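Local coordinates for protein putative 6-phosphogluconolactonase (Neisseria gonorrhoeae, PDB 3LHI) that probably hydrolyses 6-phosphogluconolactone to 6-phosphogluconate, the second step in the oxidative stage of the pentose phosphate pathway, at residues 83-86 against 87-91; 16-19 against 20-24; 213-216 against 217-220; 110-114 against 115-119; 58-62 against 63-67. All coordinates share one frame; numbering follows the deposited sequence.

Contact 1 of 5, residues 83-86 against 87-91; sequences GLVR and EYLLK. With EDO (1,2-ethanediol), chain C.
Val85 meets Leu89 and Leu90 at the C-terminal end of helix 81-88, the helix of the beta-alpha-beta unit formed by strand 63-71, helix 81-88 and strand 98-99. The last turn closes on Val85 O. Leu89 N donates to Val85 O at 2.8 Å, as in an alpha-helix. Val85 O has a second donor in Leu90 N, five residues on. Leu90 then sits at the centre of an inverse gamma turn, where the chain leaves the helix. Val85 CG1 lies beside Leu89 CB and CD2, and the two side chains point the same way. Val85 CG1 also touches Leu90 CG at 4.0 Å. Leu90 CD1 reaches Arg86 CG at 3.9 Å. The far end of Arg86 turns to Asp105 in a salt bridge and to Trp99 in a cation-pi contact.

Tyr88 can be followed outward. Tyr88 CB lies 3.8 Å from Leu84 O. Tyr88 CD2 is closer to the same oxygen and, for the Leu84 conformer given, one of two, touches Leu84 CD1 at 3.7 Å. CE2 stays against that methyl, and OH bonds to Arg44. Leu84 crosses Tyr88 at about a right angle. Leu84 CG is anti to the backbone N (chi1 175°), which brings CD1 to Tyr88 CD2 and CE2. Glu87 CG sits over the centre of one ring face. Ethanediol O2, probably from the crystallisation liquor, donates to Glu87 OE1 at 2.7 Å. Lys91 folds back over the helix end. Lys91 NZ is shared between Asn51 and Tyr88 O, and it lies above the Tyr88 carbonyl plane, 3.0 Å from the oxygen.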
loop_
_atom_site.group_PDB
_atom_site.type_symbol
_atom_site.label_atom_id
_atom_site.label_comp_id
_atom_site.label_asym_id
_atom_site.label_seq_id
_atom_site.Cartn_x
_atom_site.Cartn_y
_atom_site.Cartn_z
ATOM N N GLY A 83 11.175 -4.634 -6.141
ATOM C CA GLY A 83 11.688 -5.988 -6.343
ATOM C C GLY A 83 10.768 -7.068 -5.790
ATOM O O GLY A 83 10.566 -8.107 -6.402
ATOM N N LEU A 84 10.209 -6.794 -4.620
ATOM C CA LEU A 84 9.233 -7.678 -3.972
ATOM C C LEU A 84 8.106 -7.972 -4.920
ATOM O O LEU A 84 7.851 -9.144 -5.209
ATOM C CB LEU A 84 8.662 -7.051 -2.686
ATOM C CG LEU A 84 7.565 -7.854 -2.011
ATOM C CD1 LEU A 84 8.222 -8.965 -1.169
ATOM C CD2 LEU A 84 6.662 -6.853 -1.198
ATOM N N VAL A 85 7.433 -6.903 -5.381
ATOM C CA VAL A 85 6.274 -7.002 -6.218
ATOM C C VAL A 85 6.605 -7.700 -7.557
ATOM O O VAL A 85 5.809 -8.513 -8.063
ATOM C CB VAL A 85 5.613 -5.628 -6.394
ATOM C CG1 VAL A 85 4.528 -5.641 -7.458
ATOM C CG2 VAL A 85 5.043 -5.169 -5.044
ATOM N N ARG A 86 7.769 -7.430 -8.114
ATOM C CA ARG A 86 8.188 -8.110 -9.319
ATOM C C ARG A 86 8.344 -9.612 -9.066
ATOM O O ARG A 86 7.967 -10.403 -9.919
ATOM C CB ARG A 86 9.450 -7.495 -9.865
ATOM C CG ARG A 86 9.139 -6.194 -10.592
ATOM C CD ARG A 86 10.415 -5.415 -10.938
ATOM N NE ARG A 86 10.090 -4.266 -11.767
ATOM C CZ ARG A 86 10.933 -3.292 -12.060
ATOM N NH1 ARG A 86 12.118 -3.265 -11.532
ATOM N NH2 ARG A 86 10.559 -2.330 -12.911
ATOM N N GLU A 87 8.854 -9.988 -7.909
ATOM C CA GLU A 87 9.100 -11.410 -7.609
ATOM C C GLU A 87 7.759 -12.128 -7.423
ATOM O O GLU A 87 7.606 -13.254 -7.894
ATOM C CB GLU A 87 9.964 -11.567 -6.369
ATOM C CG GLU A 87 10.212 -13.031 -5.964
ATOM C CD GLU A 87 11.306 -13.264 -4.959
ATOM O OE1 GLU A 87 11.824 -12.300 -4.351
ATOM O OE2 GLU A 87 11.666 -14.448 -4.803
ATOM N N TYR A 88 6.816 -11.535 -6.699
ATOM C CA TYR A 88 5.669 -12.277 -6.233
ATOM C C TYR A 88 4.344 -11.951 -6.852
ATOM O O TYR A 88 3.430 -12.747 -6.754
ATOM C CB TYR A 88 5.594 -12.183 -4.713
ATOM C CG TYR A 88 6.764 -12.760 -3.924
ATOM C CD1 TYR A 88 6.923 -14.127 -3.776
ATOM C CD2 TYR A 88 7.663 -11.925 -3.271
ATOM C CE1 TYR A 88 7.921 -14.632 -3.009
ATOM C CE2 TYR A 88 8.668 -12.446 -2.499
ATOM C CZ TYR A 88 8.747 -13.801 -2.341
ATOM O OH TYR A 88 9.758 -14.284 -1.496
ATOM N N LEU A 89 4.192 -10.758 -7.428
ATOM C CA LEU A 89 2.917 -10.344 -8.013
ATOM C C LEU A 89 2.931 -10.261 -9.534
ATOM O O LEU A 89 1.964 -10.678 -10.150
ATOM C CB LEU A 89 2.505 -8.973 -7.414
ATOM C CG LEU A 89 1.147 -8.410 -7.936
ATOM C CD1 LEU A 89 -0.049 -9.365 -7.730
ATOM C CD2 LEU A 89 0.885 -7.026 -7.225
ATOM N N LEU A 90 3.977 -9.691 -10.117
ATOM C CA LEU A 90 3.990 -9.444 -11.571
ATOM C C LEU A 90 4.462 -10.692 -12.308
ATOM O O LEU A 90 5.553 -10.747 -12.874
ATOM C CB LEU A 90 4.836 -8.235 -11.914
ATOM C CG LEU A 90 4.414 -6.914 -11.242
ATOM C CD1 LEU A 90 5.360 -5.804 -11.647
ATOM C CD2 LEU A 90 2.953 -6.531 -11.514
ATOM N N LYS A 91 3.591 -11.679 -12.266
ATOM C CA LYS A 91 3.826 -13.042 -12.769
ATOM C C LYS A 91 2.461 -13.610 -13.051
ATOM O O LYS A 91 1.430 -13.075 -12.670
ATOM C CB LYS A 91 4.581 -13.889 -11.759
ATOM C CG LYS A 91 3.795 -14.158 -10.540
ATOM C CD LYS A 91 4.575 -14.951 -9.501
ATOM C CE LYS A 91 3.574 -15.451 -8.414
ATOM N NZ LYS A 91 4.152 -15.661 -7.078
HETATM C C1 EDO C . 13.931 -8.647 -3.038
HETATM O O1 EDO C . 14.282 -9.300 -1.778
HETATM C C2 EDO C . 12.902 -9.392 -3.910
HETATM O O2 EDO C . 11.751 -9.866 -3.178
#

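Contact 2 of 5, residues 16-19 against 20-24; sequences QSLA and DAVAD
The amide of Gln16 and the carboxylate of Asp20 meet one turn apart on helix 11-33, with their planes 42° apart. Over one face of the carboxylate stands Gln16 O, 3.1 Å from Asp20 CG and almost straight above it. This is a contact of two acceptors and not a hydrogen bond. Gln16 NE2 donates to Asp20 OD1 at 3.0 Å. The acceptor lies in the amide plane. Seen from the carboxylate, the donor comes on the syn side of OD1 but 34° out of plane. Gln16 bends at chi2 (68°), which turns its amide along the helix toward Asp20. OD1 has a second partner, Lys56 NZ, in a salt bridge.

Leu18 and Val22 pack on another side of the helix. Leu18 CD1 touches Val22 CG2 at 3.8 Å. Val22 CG2 also rests 3.3 Å from Leu18 O. Both side chains reach Phe49 of helix 47-54 and Phe190 of strand 188-194. Ala19 also faces helix 47-54, at Ala52. Ala21 packs on Phe190 and Phe229, so the helix lies against the sheet.

Regular alpha-helical bonds run beneath these side chains. Asp20 N donates to Gln16 O, and Val22 N to Leu18 O at 2.8 Å.

The polar pair and the apolar pair each follow the i to i+4 spacing of the helix. Gln16 and Lys56 hold OD1 from two donors, and the lysine probably helps to stabilise the negative charge of Asp20.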
loop_
_atom_site.group_PDB
_atom_site.type_symbol
_atom_site.label_atom_id
_atom_site.label_comp_id
_atom_site.label_asym_id
_atom_site.label_seq_id
_atom_site.Cartn_x
_atom_site.Cartn_y
_atom_site.Cartn_z
ATOM N N GLN A 16 -6.338 -15.971 0.000
ATOM C CA GLN A 16 -7.219 -16.244 -1.103
ATOM C C GLN A 16 -8.458 -15.360 -1.053
ATOM O O GLN A 16 -8.929 -14.843 -2.079
ATOM C CB GLN A 16 -7.631 -17.726 -1.180
ATOM C CG GLN A 16 -8.458 -18.019 -2.390
ATOM C CD GLN A 16 -7.665 -17.896 -3.712
ATOM O OE1 GLN A 16 -6.595 -18.525 -3.855
ATOM N NE2 GLN A 16 -8.152 -17.073 -4.639
ATOM N N SER A 17 -8.999 -15.187 0.149
ATOM C CA SER A 17 -10.206 -14.403 0.330
ATOM C C SER A 17 -9.962 -12.902 0.050
ATOM O O SER A 17 -10.833 -12.221 -0.474
ATOM C CB SER A 17 -10.749 -14.596 1.744
ATOM O OG SER A 17 -11.239 -15.908 1.937
ATOM N N LEU A 18 -8.779 -12.404 0.391
ATOM C CA LEU A 18 -8.382 -11.033 0.049
ATOM C C LEU A 18 -8.204 -10.934 -1.468
ATOM O O LEU A 18 -8.671 -9.984 -2.085
ATOM C CB LEU A 18 -7.119 -10.643 0.803
ATOM C CG LEU A 18 -6.620 -9.218 0.533
ATOM C CD1 LEU A 18 -7.678 -8.154 0.788
ATOM C CD2 LEU A 18 -5.336 -8.977 1.301
ATOM N N ALA A 19 -7.529 -11.907 -2.083
ATOM C CA ALA A 19 -7.374 -11.884 -3.538
ATOM C C ALA A 19 -8.743 -11.837 -4.249
ATOM O O ALA A 19 -8.930 -11.137 -5.242
ATOM C CB ALA A 19 -6.556 -13.086 -4.003
ATOM N N ASP A 20 -9.691 -12.625 -3.732
ATOM C CA ASP A 20 -11.015 -12.700 -4.331
ATOM C C ASP A 20 -11.686 -11.319 -4.244
ATOM O O ASP A 20 -12.266 -10.830 -5.220
ATOM C CB ASP A 20 -11.887 -13.734 -3.640
ATOM C CG ASP A 20 -11.439 -15.163 -3.874
ATOM O OD1 ASP A 20 -10.608 -15.441 -4.749
ATOM O OD2 ASP A 20 -11.961 -16.024 -3.079
ATOM N N ALA A 21 -11.617 -10.682 -3.079
ATOM C CA ALA A 21 -12.255 -9.383 -2.870
ATOM C C ALA A 21 -11.577 -8.301 -3.694
ATOM O O ALA A 21 -12.252 -7.430 -4.252
ATOM C CB ALA A 21 -12.262 -9.011 -1.372
ATOM N N VAL A 22 -10.241 -8.318 -3.758
ATOM C CA VAL A 22 -9.520 -7.326 -4.540
ATOM C C VAL A 22 -9.792 -7.496 -6.032
ATOM O O VAL A 22 -9.993 -6.493 -6.736
ATOM C CB VAL A 22 -7.995 -7.384 -4.183
ATOM C CG1 VAL A 22 -7.177 -6.630 -5.238
ATOM C CG2 VAL A 22 -7.739 -6.909 -2.769
ATOM N N ALA A 23 -9.824 -8.735 -6.528
ATOM C CA ALA A 23 -10.140 -8.971 -7.906
ATOM C C ALA A 23 -11.542 -8.454 -8.239
ATOM O O ALA A 23 -11.724 -7.815 -9.284
ATOM C CB ALA A 23 -10.018 -10.463 -8.249
ATOM N N ASP A 24 -12.487 -8.670 -7.333
ATOM C CA ASP A 24 -13.855 -8.172 -7.579
ATOM C C ASP A 24 -13.866 -6.630 -7.613
ATOM O O ASP A 24 -14.539 -6.009 -8.456
ATOM C CB ASP A 24 -14.819 -8.660 -6.523
ATOM C CG ASP A 24 -15.199 -10.122 -6.696
ATOM O OD1 ASP A 24 -14.897 -10.732 -7.760
ATOM O OD2 ASP A 24 -15.792 -10.643 -5.717
#

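Contact 3 of 5, residues 213-216 against 217-220; sequences YPIS and LVLN
Ser216 O and Asn220 ND2 meet at the end of helix 215-219, a short helix of little more than one turn. Asn220 is the first residue beyond it to leave helical geometry.

Among the hydrogen bonds, Ser216 O receives both Asn220 N and the side-chain ND2. Asn220 ND2 comes in the Ser216 carbonyl plane, on a lone pair of the oxygen, at 2.9 Å. The backbone N instead lies above that plane. Ile215 O also has two donors. Leu219 N makes a nearly straight bond of 3.0 Å to Ile215 O, while Val218 N approaches from above the carbonyl plane. Leu217 N donates to Pro214 O, three residues back, from above the carbonyl plane.

Apolar contacts are looser. Ile215 CD1 approaches Val218 CB, and Ile215 CG1 approaches Leu219 CG, both at 4.2 Å. Outside the segment, Ile215 and Ser216 pack on Ala205 and Leu219 on Phe202, all of helix 196-206. Leu217 reaches Phe151 and Ile155 of helix 151-155, and Val218 touches Leu180 and Ile183 of helix 180-184. The short helix is thus wedged among three others.

The Asn220 side chain folds back with CG beside its own backbone N (chi1 -68°). Asn220 CB lies 3.3 Å from Ser216 O.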
loop_
_atom_site.group_PDB
_atom_site.type_symbol
_atom_site.label_atom_id
_atom_site.label_comp_id
_atom_site.label_asym_id
_atom_site.label_seq_id
_atom_site.Cartn_x
_atom_site.Cartn_y
_atom_site.Cartn_z
ATOM N N TYR A 213 -0.362 6.141 16.465
ATOM C CA TYR A 213 -0.689 4.946 15.677
ATOM C C TYR A 213 -1.284 5.440 14.342
ATOM O O TYR A 213 -2.499 5.586 14.241
ATOM C CB TYR A 213 -1.712 4.045 16.424
ATOM C CG TYR A 213 -1.320 3.764 17.852
ATOM C CD1 TYR A 213 -0.189 3.024 18.160
ATOM C CD2 TYR A 213 -2.024 4.367 18.891
ATOM C CE1 TYR A 213 0.190 2.811 19.504
ATOM C CE2 TYR A 213 -1.662 4.176 20.220
ATOM C CZ TYR A 213 -0.544 3.410 20.517
ATOM O OH TYR A 213 -0.191 3.248 21.843
ATOM N N PRO A 214 -0.410 5.735 13.357
ATOM C CA PRO A 214 -0.911 6.461 12.185
ATOM C C PRO A 214 -2.074 5.808 11.431
ATOM O O PRO A 214 -2.902 6.532 10.854
ATOM C CB PRO A 214 0.338 6.633 11.329
ATOM C CG PRO A 214 1.406 6.784 12.303
ATOM C CD PRO A 214 1.062 5.751 13.383
ATOM N N ILE A 215 -2.175 4.480 11.461
ATOM C CA ILE A 215 -3.322 3.836 10.827
ATOM C C ILE A 215 -4.663 4.323 11.373
ATOM O O ILE A 215 -5.663 4.302 10.680
ATOM C CB ILE A 215 -3.202 2.320 10.902
ATOM C CG1 ILE A 215 -4.254 1.606 10.050
ATOM C CG2 ILE A 215 -3.393 1.809 12.360
ATOM C CD1 ILE A 215 -4.138 1.673 8.589
ATOM N N SER A 216 -4.646 4.800 12.624
ATOM C CA SER A 216 -5.847 5.359 13.234
ATOM C C SER A 216 -6.395 6.526 12.445
ATOM O O SER A 216 -7.587 6.797 12.515
ATOM C CB SER A 216 -5.629 5.845 14.679
ATOM O OG SER A 216 -4.832 6.990 14.762
ATOM N N LEU A 217 -5.534 7.263 11.755
ATOM C CA LEU A 217 -5.984 8.411 10.978
ATOM C C LEU A 217 -6.711 8.009 9.700
ATOM O O LEU A 217 -7.452 8.812 9.109
ATOM C CB LEU A 217 -4.834 9.357 10.660
ATOM C CG LEU A 217 -4.025 9.855 11.874
ATOM C CD1 LEU A 217 -2.943 10.810 11.365
ATOM C CD2 LEU A 217 -4.931 10.419 12.975
ATOM N N VAL A 218 -6.440 6.785 9.225
ATOM C CA VAL A 218 -7.148 6.204 8.105
ATOM C C VAL A 218 -8.450 5.598 8.580
ATOM O O VAL A 218 -9.483 5.862 7.986
ATOM C CB VAL A 218 -6.267 5.150 7.410
ATOM C CG1 VAL A 218 -7.072 4.433 6.270
ATOM C CG2 VAL A 218 -4.911 5.733 6.904
ATOM N N LEU A 219 -8.424 4.804 9.639
ATOM C CA LEU A 219 -9.601 4.097 10.162
ATOM C C LEU A 219 -10.712 5.071 10.543
ATOM O O LEU A 219 -11.902 4.784 10.351
ATOM C CB LEU A 219 -9.223 3.226 11.377
ATOM C CG LEU A 219 -8.268 2.070 11.111
ATOM C CD1 LEU A 219 -7.888 1.394 12.446
ATOM C CD2 LEU A 219 -8.880 1.053 10.146
ATOM N N ASN A 220 -10.313 6.238 11.026
ATOM C CA ASN A 220 -11.229 7.261 11.545
ATOM C C ASN A 220 -11.515 8.422 10.572
ATOM O O ASN A 220 -12.231 9.380 10.908
ATOM C CB ASN A 220 -10.690 7.759 12.919
ATOM C CG ASN A 220 -10.776 6.671 14.013
ATOM O OD1 ASN A 220 -11.871 6.439 14.507
ATOM N ND2 ASN A 220 -9.631 5.974 14.364
#

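Contact 4 of 5, residues 110-114 against 115-119; sequences TELHP and DAVVD
Leu112 and Val117 make the apolar part of this contact. Leu112 CD2 touches Val117 CG2 at 3.8 Å, from a residue still in the loop to one already in the first turn of the helix. The Val117 methyl is beside its own backbone N. There Val117 CG2 also lies 3.3 Å from His113 O, so it fits between that carbonyl and the leucine. Leu112 turns its CG anti to its own carbonyl carbon (chi1 -73°), and this lets CD2 reach the valine. Around Leu112 lie Ile72, Pro74, Val103 and Lys107, all from loops.

The polar part is backbone only. Val117 N donates to His113 O at 2.9 Å, with an N-H...O angle of 159°. One residue further on, Val118 N bonds to Pro114 O at 2.9 Å. These are the opening bonds of helix 114-124. His113 holds the N-cap position and Pro114 is the first helical residue. A proline suits this place. The first helical residue needs no N-H, because no carbonyl of a preceding turn lies there to accept it.

Close packing makes up the rest. Pro114 and Val118 both rest on His165 of strand 163-166. Asp115 and Ala116 are exposed. Two carbonyl oxygens are met by side-chain carbons. Ala116 CB sits 3.6 Å from His113 O. Val118 CG2 lies 3.4 Å from Pro114 O.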
loop_
_atom_site.group_PDB
_atom_site.type_symbol
_atom_site.label_atom_id
_atom_site.label_comp_id
_atom_site.label_asym_id
_atom_site.label_seq_id
_atom_site.Cartn_x
_atom_site.Cartn_y
_atom_site.Cartn_z
ATOM N N THR A 110 23.909 6.178 -4.917
ATOM C CA THR A 110 24.373 7.585 -4.974
ATOM C C THR A 110 23.653 8.433 -6.002
ATOM O O THR A 110 23.846 9.639 -6.026
ATOM C CB THR A 110 25.892 7.693 -5.174
ATOM O OG1 THR A 110 26.259 7.111 -6.426
ATOM C CG2 THR A 110 26.616 6.987 -3.999
ATOM N N GLU A 111 22.807 7.814 -6.843
ATOM C CA GLU A 111 21.990 8.520 -7.803
ATOM C C GLU A 111 20.575 8.796 -7.322
ATOM O O GLU A 111 19.796 9.393 -8.048
ATOM C CB GLU A 111 21.910 7.771 -9.112
ATOM C CG GLU A 111 23.297 7.585 -9.762
ATOM C CD GLU A 111 23.287 6.731 -11.047
ATOM O OE1 GLU A 111 22.707 5.618 -11.089
ATOM O OE2 GLU A 111 23.866 7.160 -12.042
ATOM N N LEU A 112 20.243 8.362 -6.111
ATOM C CA LEU A 112 18.884 8.425 -5.625
ATOM C C LEU A 112 18.901 9.470 -4.528
ATOM O O LEU A 112 19.518 9.277 -3.458
ATOM C CB LEU A 112 18.434 7.064 -5.080
ATOM C CG LEU A 112 18.172 6.005 -6.152
ATOM C CD1 LEU A 112 17.936 4.621 -5.458
ATOM C CD2 LEU A 112 17.024 6.371 -7.098
ATOM N N HIS A 113 18.368 10.620 -4.843
ATOM C CA HIS A 113 18.206 11.697 -3.893
ATOM C C HIS A 113 16.724 11.898 -3.637
ATOM O O HIS A 113 15.992 12.065 -4.583
ATOM C CB HIS A 113 18.791 12.978 -4.471
ATOM C CG HIS A 113 20.181 12.819 -4.970
ATOM N ND1 HIS A 113 21.255 12.671 -4.128
ATOM C CD2 HIS A 113 20.650 12.648 -6.227
ATOM C CE1 HIS A 113 22.346 12.487 -4.849
ATOM N NE2 HIS A 113 22.004 12.455 -6.128
ATOM N N PRO A 114 16.310 11.867 -2.365
ATOM C CA PRO A 114 14.869 11.804 -2.071
ATOM C C PRO A 114 14.025 12.864 -2.793
ATOM O O PRO A 114 12.948 12.527 -3.251
ATOM C CB PRO A 114 14.811 11.944 -0.551
ATOM C CG PRO A 114 16.032 11.273 -0.073
ATOM C CD PRO A 114 17.106 11.631 -1.124
ATOM N N ASP A 115 14.475 14.110 -2.884
ATOM C CA ASP A 115 13.613 15.142 -3.470
ATOM C C ASP A 115 13.366 14.843 -4.953
ATOM O O ASP A 115 12.241 14.980 -5.471
ATOM C CB ASP A 115 14.256 16.542 -3.365
ATOM C CG ASP A 115 14.279 17.077 -1.956
ATOM O OD1 ASP A 115 13.587 16.513 -1.085
ATOM O OD2 ASP A 115 14.970 18.105 -1.745
ATOM N N ALA A 116 14.427 14.433 -5.635
ATOM C CA ALA A 116 14.343 14.105 -7.066
ATOM C C ALA A 116 13.527 12.836 -7.224
ATOM O O ALA A 116 12.795 12.708 -8.176
ATOM C CB ALA A 116 15.745 13.929 -7.656
ATOM N N VAL A 117 13.664 11.888 -6.293
ATOM C CA VAL A 117 12.884 10.655 -6.355
ATOM C C VAL A 117 11.371 10.955 -6.236
ATOM O O VAL A 117 10.558 10.413 -6.979
ATOM C CB VAL A 117 13.385 9.641 -5.311
ATOM C CG1 VAL A 117 12.387 8.457 -5.181
ATOM C CG2 VAL A 117 14.821 9.155 -5.682
ATOM N N VAL A 118 11.013 11.796 -5.284
ATOM C CA VAL A 118 9.600 12.151 -5.130
ATOM C C VAL A 118 9.082 12.846 -6.376
ATOM O O VAL A 118 7.985 12.570 -6.850
ATOM C CB VAL A 118 9.310 12.969 -3.878
ATOM C CG1 VAL A 118 7.836 13.417 -3.881
ATOM C CG2 VAL A 118 9.610 12.134 -2.649
ATOM N N ASP A 119 9.882 13.733 -6.940
ATOM C CA ASP A 119 9.457 14.414 -8.145
ATOM C C ASP A 119 9.207 13.460 -9.308
ATOM O O ASP A 119 8.198 13.583 -10.007
ATOM C CB ASP A 119 10.409 15.558 -8.469
ATOM C CG ASP A 119 10.171 16.781 -7.532
ATOM O OD1 ASP A 119 9.154 16.856 -6.709
ATOM O OD2 ASP A 119 11.015 17.667 -7.623
#

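Contact 5 of 5, residues 58-62 against 63-67; sequences LDWKN and VGITL
Trp60 and Val63 meet at an oblique angle where a loop with a short 3-10 segment leads into strand 63-71. The six-membered part of the indole does the touching. Trp60 CE3 lies 3.9 Å from Val63 CB, and Val63 CG1 sits close to both CE3 and CZ3. Ile65, two residues along the strand, brings its CD1 to Trp60 CZ3 at 3.9 Å, also obliquely. The indole therefore reaches along two strand residues. Trp60 CG is beside its own backbone N (chi1 -73°), which helps to swing CE3 and CZ3 toward Val63 and Ile65. Leu58 CB lies over one face of the indole, offset toward the rim. Trp60 NE1 bonds to Lys56 O, which helps to fix the rotation of the ring.

The other methyl of Val63, CG2, rests 3.6 Å from Asp59 O. Val63 N donates to Trp60 O at 2.9 Å, from well above the carbonyl plane. This bond closes the turn at the start of the strand.

Asp59 is the centre of an inverse gamma turn. Its carboxylate receives side chains from within the loop. Asn62 ND2 donates to Asp59 OD2 at 2.8 Å, from above the carboxylate plane. In the conformer given, one of two, Lys61 NZ forms a salt bridge with Asp59 OD1 at 2.7 Å.

The apolar half joins the loop's indole to Val63 and Ile65 of the strand. In the polar half, the Asn62 bond holds the Asp59 carboxylate, and the lysine conformer given probably offsets its charge.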
loop_
_atom_site.group_PDB
_atom_site.type_symbol
_atom_site.label_atom_id
_atom_site.label_comp_id
_atom_site.label_asym_id
_atom_site.label_seq_id
_atom_site.Cartn_x
_atom_site.Cartn_y
_atom_site.Cartn_z
ATOM N N LEU A 58 -8.243 -11.561 -14.843
ATOM C CA LEU A 58 -8.673 -10.187 -15.064
ATOM C C LEU A 58 -8.021 -9.658 -16.327
ATOM O O LEU A 58 -7.000 -10.139 -16.809
ATOM C CB LEU A 58 -8.171 -9.276 -13.872
ATOM C CG LEU A 58 -8.806 -9.519 -12.519
ATOM C CD1 LEU A 58 -8.209 -8.665 -11.461
ATOM C CD2 LEU A 58 -10.341 -9.305 -12.581
ATOM N N ASP A 59 -8.551 -8.542 -16.818
ATOM C CA ASP A 59 -7.962 -7.848 -17.971
ATOM C C ASP A 59 -6.770 -7.004 -17.532
ATOM O O ASP A 59 -6.760 -5.745 -17.522
ATOM C CB ASP A 59 -9.032 -6.947 -18.619
ATOM C CG ASP A 59 -8.608 -6.362 -19.940
ATOM O OD1 ASP A 59 -7.652 -6.831 -20.570
ATOM O OD2 ASP A 59 -9.300 -5.376 -20.344
ATOM N N TRP A 60 -5.713 -7.698 -17.127
ATOM C CA TRP A 60 -4.571 -7.036 -16.492
ATOM C C TRP A 60 -3.840 -6.016 -17.334
ATOM O O TRP A 60 -3.254 -5.095 -16.811
ATOM C CB TRP A 60 -3.590 -8.108 -15.988
ATOM C CG TRP A 60 -4.043 -8.867 -14.793
ATOM C CD1 TRP A 60 -4.419 -10.178 -14.750
ATOM C CD2 TRP A 60 -4.090 -8.395 -13.431
ATOM N NE1 TRP A 60 -4.705 -10.557 -13.457
ATOM C CE2 TRP A 60 -4.477 -9.493 -12.626
ATOM C CE3 TRP A 60 -3.765 -7.182 -12.812
ATOM C CZ2 TRP A 60 -4.620 -9.390 -11.259
ATOM C CZ3 TRP A 60 -3.931 -7.084 -11.425
ATOM C CH2 TRP A 60 -4.328 -8.188 -10.673
ATOM N N LYS A 61 -3.889 -6.157 -18.663
ATOM C CA LYS A 61 -3.259 -5.155 -19.509
ATOM C C LYS A 61 -3.859 -3.753 -19.326
ATOM O O LYS A 61 -3.199 -2.765 -19.673
ATOM C CB LYS A 61 -3.342 -5.540 -20.977
ATOM C CG LYS A 61 -4.735 -5.516 -21.533
ATOM C CD LYS A 61 -4.794 -5.922 -23.004
ATOM C CE LYS A 61 -6.135 -5.620 -23.676
ATOM N NZ LYS A 61 -7.250 -6.470 -23.234
ATOM N N ASN A 62 -5.085 -3.687 -18.804
ATOM C CA ASN A 62 -5.739 -2.425 -18.491
ATOM C C ASN A 62 -5.690 -2.071 -17.024
ATOM O O ASN A 62 -6.453 -1.213 -16.574
ATOM C CB ASN A 62 -7.181 -2.465 -19.031
ATOM C CG ASN A 62 -7.199 -2.251 -20.547
ATOM O OD1 ASN A 62 -6.495 -1.375 -21.067
ATOM N ND2 ASN A 62 -7.922 -3.093 -21.259
ATOM N N VAL A 63 -4.806 -2.719 -16.268
ATOM C CA VAL A 63 -4.627 -2.432 -14.850
ATOM C C VAL A 63 -3.218 -1.924 -14.645
ATOM O O VAL A 63 -2.230 -2.549 -15.077
ATOM C CB VAL A 63 -4.852 -3.684 -14.002
ATOM C CG1 VAL A 63 -4.623 -3.377 -12.504
ATOM C CG2 VAL A 63 -6.247 -4.250 -14.252
ATOM N N GLY A 64 -3.093 -0.772 -14.007
ATOM C CA GLY A 64 -1.803 -0.276 -13.537
ATOM C C GLY A 64 -1.588 -0.751 -12.126
ATOM O O GLY A 64 -2.532 -0.778 -11.356
ATOM N N ILE A 65 -0.360 -1.176 -11.817
ATOM C CA ILE A 65 -0.005 -1.596 -10.468
ATOM C C ILE A 65 1.134 -0.714 -9.981
ATOM O O ILE A 65 2.083 -0.424 -10.708
ATOM C CB ILE A 65 0.419 -3.106 -10.400
ATOM C CG1 ILE A 65 -0.737 -3.973 -10.867
ATOM C CG2 ILE A 65 0.826 -3.453 -8.927
ATOM C CD1 ILE A 65 -0.478 -5.464 -10.846
ATOM N N THR A 66 1.025 -0.297 -8.732
ATOM C CA THR A 66 2.032 0.513 -8.101
ATOM C C THR A 66 2.071 0.188 -6.608
ATOM O O THR A 66 1.455 -0.762 -6.132
ATOM C CB THR A 66 1.710 2.001 -8.334
ATOM O OG1 THR A 66 2.888 2.802 -8.068
ATOM C CG2 THR A 66 0.500 2.532 -7.515
ATOM N N LEU A 67 2.852 0.982 -5.892
ATOM C CA LEU A 67 3.072 0.822 -4.469
ATOM C C LEU A 67 2.447 1.882 -3.608
ATOM O O LEU A 67 2.413 3.049 -4.014
ATOM C CB LEU A 67 4.585 0.864 -4.204
ATOM C CG LEU A 67 5.418 -0.180 -4.879
ATOM C CD1 LEU A 67 6.922 0.103 -4.777
ATOM C CD2 LEU A 67 5.088 -1.519 -4.296
#

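How the contacts relate
From the N terminus, contact 2 comes first, within helix 11-33. Contact 5 follows at the turn into strand 63-71, and contact 1 ends helix 81-88. Contact 4 then starts helix 114-124, and contact 3 lies on helix 215-219. All five are local and in series, so none nests in or crosses another. Contacts 5 and 1 touch: Ile65 and Leu67 of the strand pack on Val85, Leu89 and Leu90, joining sheet and helix. Contact 2 meets contact 5 where Ala23 O nears Leu58 CD2. Contacts 3 and 4 stand apart, their centres about 28 Å from each other.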